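Side-chain contacts in alpha-1,2-mannosidase (Bacteroides thetaiotaomicron, PDB 2WW2), which hydrolyses alpha-mannosides with inversion of configuration as a calcium-dependent glycoside hydrolase of family 92: residues P340-T343 / E348-E351; E351-S356 / V385-D390. All coordinates share one frame; numbering follows the deposited sequence. Where two conformers were deposited one is given.

Both contacts lie in the family 92 catalytic domain and are built on helix 347-364, whose first turn serves contact 1 and whose next turns, from Glu351 onward, serve contact 2. Along the chain come helix 338-345, then helix 347-364, and after a connection of 18 residues helix 383-393. Contact 1 joins the first two of these and contact 2 the last two, with centres about 8 Å apart on the same side of the chain's centre. They also meet directly: Asp390 OD2 of contact 2 packs against Thr343 CG2 of contact 1 at 3.7 Å. The three helices thus form one continuous buried cluster, each touching the other two.

Contact 1 of 2, residues P340-T343 / E348-E351; sequences PLFT and EVSE
Two consecutive helices, 338-345 and 347-364, meet here just across the short bend that joins them, and between segments 340-343 and 348-351 the CA atoms come nearest at Thr343 and Ser350, 5.8 Å apart. The close approach is filled by the small side chain of Ser350, which points at the first helix. Its chi1 of -52° sets OG anti to its own carbonyl carbon, and from there the oxygen reaches Phe342 CB at 3.2 Å. The same OG lies 3.3 Å from Thr343 N, but the angle is too poor for a hydrogen bond, and Thr343 CG2 stands beside it at 3.7 Å. One hydroxyl is therefore set against a methylene, a methyl and a backbone amide. Next to it, Phe342 CD2 meets Val349 CG1 at 4.4 Å, a looser apolar touch in which the methyl comes to the ring obliquely. Thr343 uses its two branches differently: while CG2 faces Ser350, a chi1 of 64° turns OG1 back along its own helix, where it hydrogen-bonds Pro340 O at 2.7 Å, tilted 20° from the carbonyl plane. A valine in place of this threonine is likely to leave Pro340 O without its side-chain donor and Lys394 NZ without its hydroxyl partner. Outside the pair, Trp36 packs edge-to-face with the Phe342 ring and also touches Val349. Leu341 is turned to helices 281-294 and 632-640, and Pro340 and Thr343 rest on Asp390 of helix 383-393, so helix 338-345 is enclosed by helices on several sides.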
loop_
_atom_site.group_PDB
_atom_site.type_symbol
_atom_site.label_atom_id
_atom_site.label_comp_id
_atom_site.label_asym_id
_atom_site.label_seq_id
_atom_site.Cartn_x
_atom_site.Cartn_y
_atom_site.Cartn_z
ATOM N N PRO A 340 -15.602 8.583 31.245
ATOM C CA PRO A 340 -16.434 7.469 31.709
ATOM C C PRO A 340 -15.733 6.596 32.740
ATOM O O PRO A 340 -16.379 6.127 33.680
ATOM C CB PRO A 340 -16.712 6.687 30.434
ATOM C CG PRO A 340 -16.787 7.821 29.354
ATOM C CD PRO A 340 -15.667 8.767 29.781
ATOM N N LEU A 341 -14.429 6.358 32.582
ATOM C CA LEU A 341 -13.721 5.615 33.623
ATOM C C LEU A 341 -13.825 6.362 34.961
ATOM O O LEU A 341 -14.042 5.739 36.007
ATOM C CB LEU A 341 -12.241 5.366 33.249
ATOM C CG LEU A 341 -11.502 4.399 34.192
ATOM C CD1 LEU A 341 -12.032 2.977 34.051
ATOM C CD2 LEU A 341 -9.946 4.400 33.994
ATOM N N PHE A 342 -13.660 7.687 34.949
ATOM C CA PHE A 342 -13.815 8.450 36.188
ATOM C C PHE A 342 -15.219 8.267 36.778
ATOM O O PHE A 342 -15.366 8.042 37.978
ATOM C CB PHE A 342 -13.520 9.969 36.009
ATOM C CG PHE A 342 -12.133 10.284 35.491
ATOM C CD1 PHE A 342 -11.053 9.418 35.725
ATOM C CD2 PHE A 342 -11.902 11.461 34.777
ATOM C CE1 PHE A 342 -9.766 9.728 35.237
ATOM C CE2 PHE A 342 -10.627 11.765 34.277
ATOM C CZ PHE A 342 -9.557 10.892 34.509
ATOM N N THR A 343 -16.257 8.350 35.953
ATOM C CA THR A 343 -17.614 8.255 36.509
ATOM C C THR A 343 -17.816 6.936 37.227
ATOM O O THR A 343 -18.661 6.844 38.111
ATOM C CB THR A 343 -18.738 8.389 35.425
ATOM O OG1 THR A 343 -18.641 7.297 34.507
ATOM C CG2 THR A 343 -18.619 9.724 34.665
ATOM N N GLU A 348 -15.674 10.889 42.456
ATOM C CA GLU A 348 -15.432 12.125 43.207
ATOM C C GLU A 348 -14.713 13.109 42.291
ATOM O O GLU A 348 -14.844 14.333 42.446
ATOM C CB GLU A 348 -14.635 11.884 44.512
ATOM C CG GLU A 348 -13.162 11.550 44.324
ATOM C CD GLU A 348 -12.888 10.055 44.119
ATOM O OE1 GLU A 348 -13.779 9.299 43.667
ATOM O OE2 GLU A 348 -11.768 9.634 44.426
ATOM N N VAL A 349 -13.961 12.578 41.325
ATOM C CA VAL A 349 -13.310 13.452 40.352
ATOM C C VAL A 349 -14.333 14.053 39.385
ATOM O O VAL A 349 -14.357 15.273 39.180
ATOM C CB VAL A 349 -12.190 12.729 39.601
ATOM C CG1 VAL A 349 -11.526 13.691 38.584
ATOM C CG2 VAL A 349 -11.160 12.223 40.628
ATOM N N SER A 350 -15.218 13.213 38.845
ATOM C CA SER A 350 -16.251 13.704 37.920
ATOM C C SER A 350 -17.165 14.719 38.601
ATOM O O SER A 350 -17.661 15.654 37.955
ATOM C CB SER A 350 -17.082 12.544 37.363
ATOM O OG SER A 350 -16.240 11.536 36.812
ATOM N N GLU A 351 -17.416 14.529 39.896
ATOM C CA GLU A 351 -18.230 15.501 40.647
ATOM C C GLU A 351 -17.636 16.913 40.534
ATOM O O GLU A 351 -18.375 17.892 40.381
ATOM C CB GLU A 351 -18.373 15.110 42.131
ATOM C CG GLU A 351 -19.297 13.912 42.372
ATOM C CD GLU A 351 -19.331 13.447 43.819
ATOM O OE1 GLU A 351 -18.518 13.909 44.643
ATOM O OE2 GLU A 351 -20.187 12.609 44.135
#

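Contact 2 of 2, residues E351-S356 / V385-D390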
loop_
_atom_site.group_PDB
_atom_site.type_symbol
_atom_site.label_atom_id
_atom_site.label_comp_id
_atom_site.label_asym_id
_atom_site.label_seq_id
_atom_site.Cartn_x
_atom_site.Cartn_y
_atom_site.Cartn_z
ATOM N N GLU A 351 -17.416 14.529 39.896
ATOM C CA GLU A 351 -18.230 15.501 40.647
ATOM C C GLU A 351 -17.636 16.913 40.534
ATOM O O GLU A 351 -18.375 17.892 40.381
ATOM C CB GLU A 351 -18.373 15.110 42.131
ATOM C CG GLU A 351 -19.297 13.912 42.372
ATOM C CD GLU A 351 -19.331 13.447 43.819
ATOM O OE1 GLU A 351 -18.518 13.909 44.643
ATOM O OE2 GLU A 351 -20.187 12.609 44.135
ATOM N N ARG A 352 -16.312 17.020 40.648
ATOM C CA ARG A 352 -15.640 18.324 40.601
ATOM C C ARG A 352 -15.409 18.804 39.157
ATOM O O ARG A 352 -15.508 20.012 38.865
ATOM C CB ARG A 352 -14.308 18.276 41.368
ATOM C CG ARG A 352 -14.459 17.883 42.841
ATOM C CD ARG A 352 -13.138 17.994 43.602
ATOM N NE ARG A 352 -12.169 16.990 43.172
ATOM C CZ ARG A 352 -11.878 15.891 43.867
ATOM N NH1 ARG A 352 -12.498 15.650 45.015
ATOM N NH2 ARG A 352 -10.979 15.025 43.411
ATOM N N VAL A 353 -15.113 17.862 38.258
ATOM C CA VAL A 353 -14.893 18.199 36.847
ATOM C C VAL A 353 -16.154 18.782 36.235
ATOM O O VAL A 353 -16.103 19.780 35.483
ATOM C CB VAL A 353 -14.460 16.963 36.024
ATOM C CG1 VAL A 353 -14.574 17.255 34.518
ATOM C CG2 VAL A 353 -13.024 16.568 36.378
ATOM N N THR A 354 -17.298 18.179 36.547
ATOM C CA THR A 354 -18.555 18.688 35.971
ATOM C C THR A 354 -18.854 20.086 36.495
ATOM O O THR A 354 -19.212 20.978 35.708
ATOM C CB THR A 354 -19.763 17.735 36.195
ATOM O OG1 THR A 354 -19.861 17.426 37.585
ATOM C CG2 THR A 354 -19.558 16.421 35.395
ATOM N N GLN A 355 -18.669 20.301 37.798
ATOM C CA GLN A 355 -18.797 21.662 38.347
ATOM C C GLN A 355 -17.861 22.659 37.651
ATOM O O GLN A 355 -18.234 23.812 37.411
ATOM C CB GLN A 355 -18.444 21.705 39.837
ATOM C CG GLN A 355 -19.515 21.306 40.828
ATOM C CD GLN A 355 -18.914 21.156 42.223
ATOM O OE1 GLN A 355 -18.602 20.032 42.682
ATOM N NE2 GLN A 355 -18.676 22.291 42.879
ATOM N N SER A 356 -16.636 22.235 37.358
ATOM C CA SER A 356 -15.652 23.140 36.753
ATOM C C SER A 356 -16.017 23.548 35.327
ATOM O O SER A 356 -15.674 24.647 34.883
ATOM C CB SER A 356 -14.233 22.560 36.796
ATOM O OG SER A 356 -14.076 21.482 35.893
ATOM N N VAL A 385 -20.641 18.537 26.514
ATOM C CA VAL A 385 -21.992 18.092 26.840
ATOM C C VAL A 385 -21.988 16.631 27.283
ATOM O O VAL A 385 -22.668 16.230 28.238
ATOM C CB VAL A 385 -22.906 18.275 25.614
ATOM C CG1 VAL A 385 -24.258 17.659 25.869
ATOM C CG2 VAL A 385 -23.016 19.794 25.283
ATOM N N SER A 386 -21.196 15.828 26.603
ATOM C CA SER A 386 -21.122 14.409 26.934
ATOM C C SER A 386 -20.641 14.184 28.374
ATOM O O SER A 386 -21.206 13.366 29.103
ATOM C CB SER A 386 -20.201 13.677 25.947
ATOM O OG SER A 386 -20.012 12.329 26.370
ATOM N N LEU A 387 -19.602 14.899 28.793
ATOM C CA LEU A 387 -19.117 14.752 30.175
ATOM C C LEU A 387 -20.215 15.058 31.185
ATOM O O LEU A 387 -20.398 14.342 32.167
ATOM C CB LEU A 387 -17.953 15.704 30.448
ATOM C CG LEU A 387 -16.554 15.143 30.165
ATOM C CD1 LEU A 387 -16.386 14.859 28.662
ATOM C CD2 LEU A 387 -15.509 16.162 30.661
ATOM N N LEU A 388 -20.945 16.136 30.948
ATOM C CA LEU A 388 -22.026 16.492 31.854
ATOM C C LEU A 388 -23.141 15.440 31.854
ATOM O O LEU A 388 -23.634 15.032 32.906
ATOM C CB LEU A 388 -22.602 17.875 31.494
ATOM C CG LEU A 388 -21.685 19.106 31.636
ATOM C CD1 LEU A 388 -22.439 20.393 31.219
ATOM C CD2 LEU A 388 -21.231 19.229 33.077
ATOM N N VAL A 389 -23.565 15.022 30.668
ATOM C CA VAL A 389 -24.744 14.135 30.585
ATOM C C VAL A 389 -24.405 12.694 30.992
ATOM O O VAL A 389 -25.179 12.022 31.693
ATOM C CB VAL A 389 -25.352 14.173 29.181
ATOM C CG1 VAL A 389 -26.469 13.122 29.063
ATOM C CG2 VAL A 389 -25.882 15.605 28.895
ATOM N N ASP A 390 -23.242 12.217 30.566
ATOM C CA ASP A 390 -22.831 10.874 30.963
ATOM C C ASP A 390 -22.811 10.780 32.491
ATOM O O ASP A 390 -23.321 9.796 33.083
ATOM C CB ASP A 390 -21.462 10.502 30.371
ATOM C CG ASP A 390 -21.073 9.061 30.677
ATOM O OD1 ASP A 390 -21.818 8.139 30.250
ATOM O OD2 ASP A 390 -20.037 8.845 31.355
#
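Helix-to-helix packing inside the catalytic domain brings Thr354 of helix 347-364 against Leu388 of helix 383-393. The axes of the two short segments run 9.8 Å apart at closest approach and cross at -133°, about midway between perpendicular and antiparallel, and the CA atoms of Thr354 and Leu388 are 5.8 Å from each other. Methyl CD2 of Leu388 carries much of the contact: chi1 of -64° sets CG anti to the carbonyl carbon, and chi2 of 180° carries CD1 on outward, while CD2 branches off to reach Thr354 CB at 3.8 Å and Thr354 O at 3.7 Å, the two side chains sliding past each other in opposite directions. Thr354 CG2 also lies 3.9 Å from Leu387 O. The hydroxyl is used within its own helix, OG1 hydrogen-bonding Ser350 O one turn earlier. A second touch, Val353 CG1 to Leu387 CD2 at 4.1 Å, has its side chains crossing at a slant. On the far side of helix 383-393, Val385 and Val389 pack on helix 444-465. Met408 of helix 401-413 meets Leu388 as well as those two valines, while His339 touches both Val353 and Leu387, so that helix 338-345 also borders the contact.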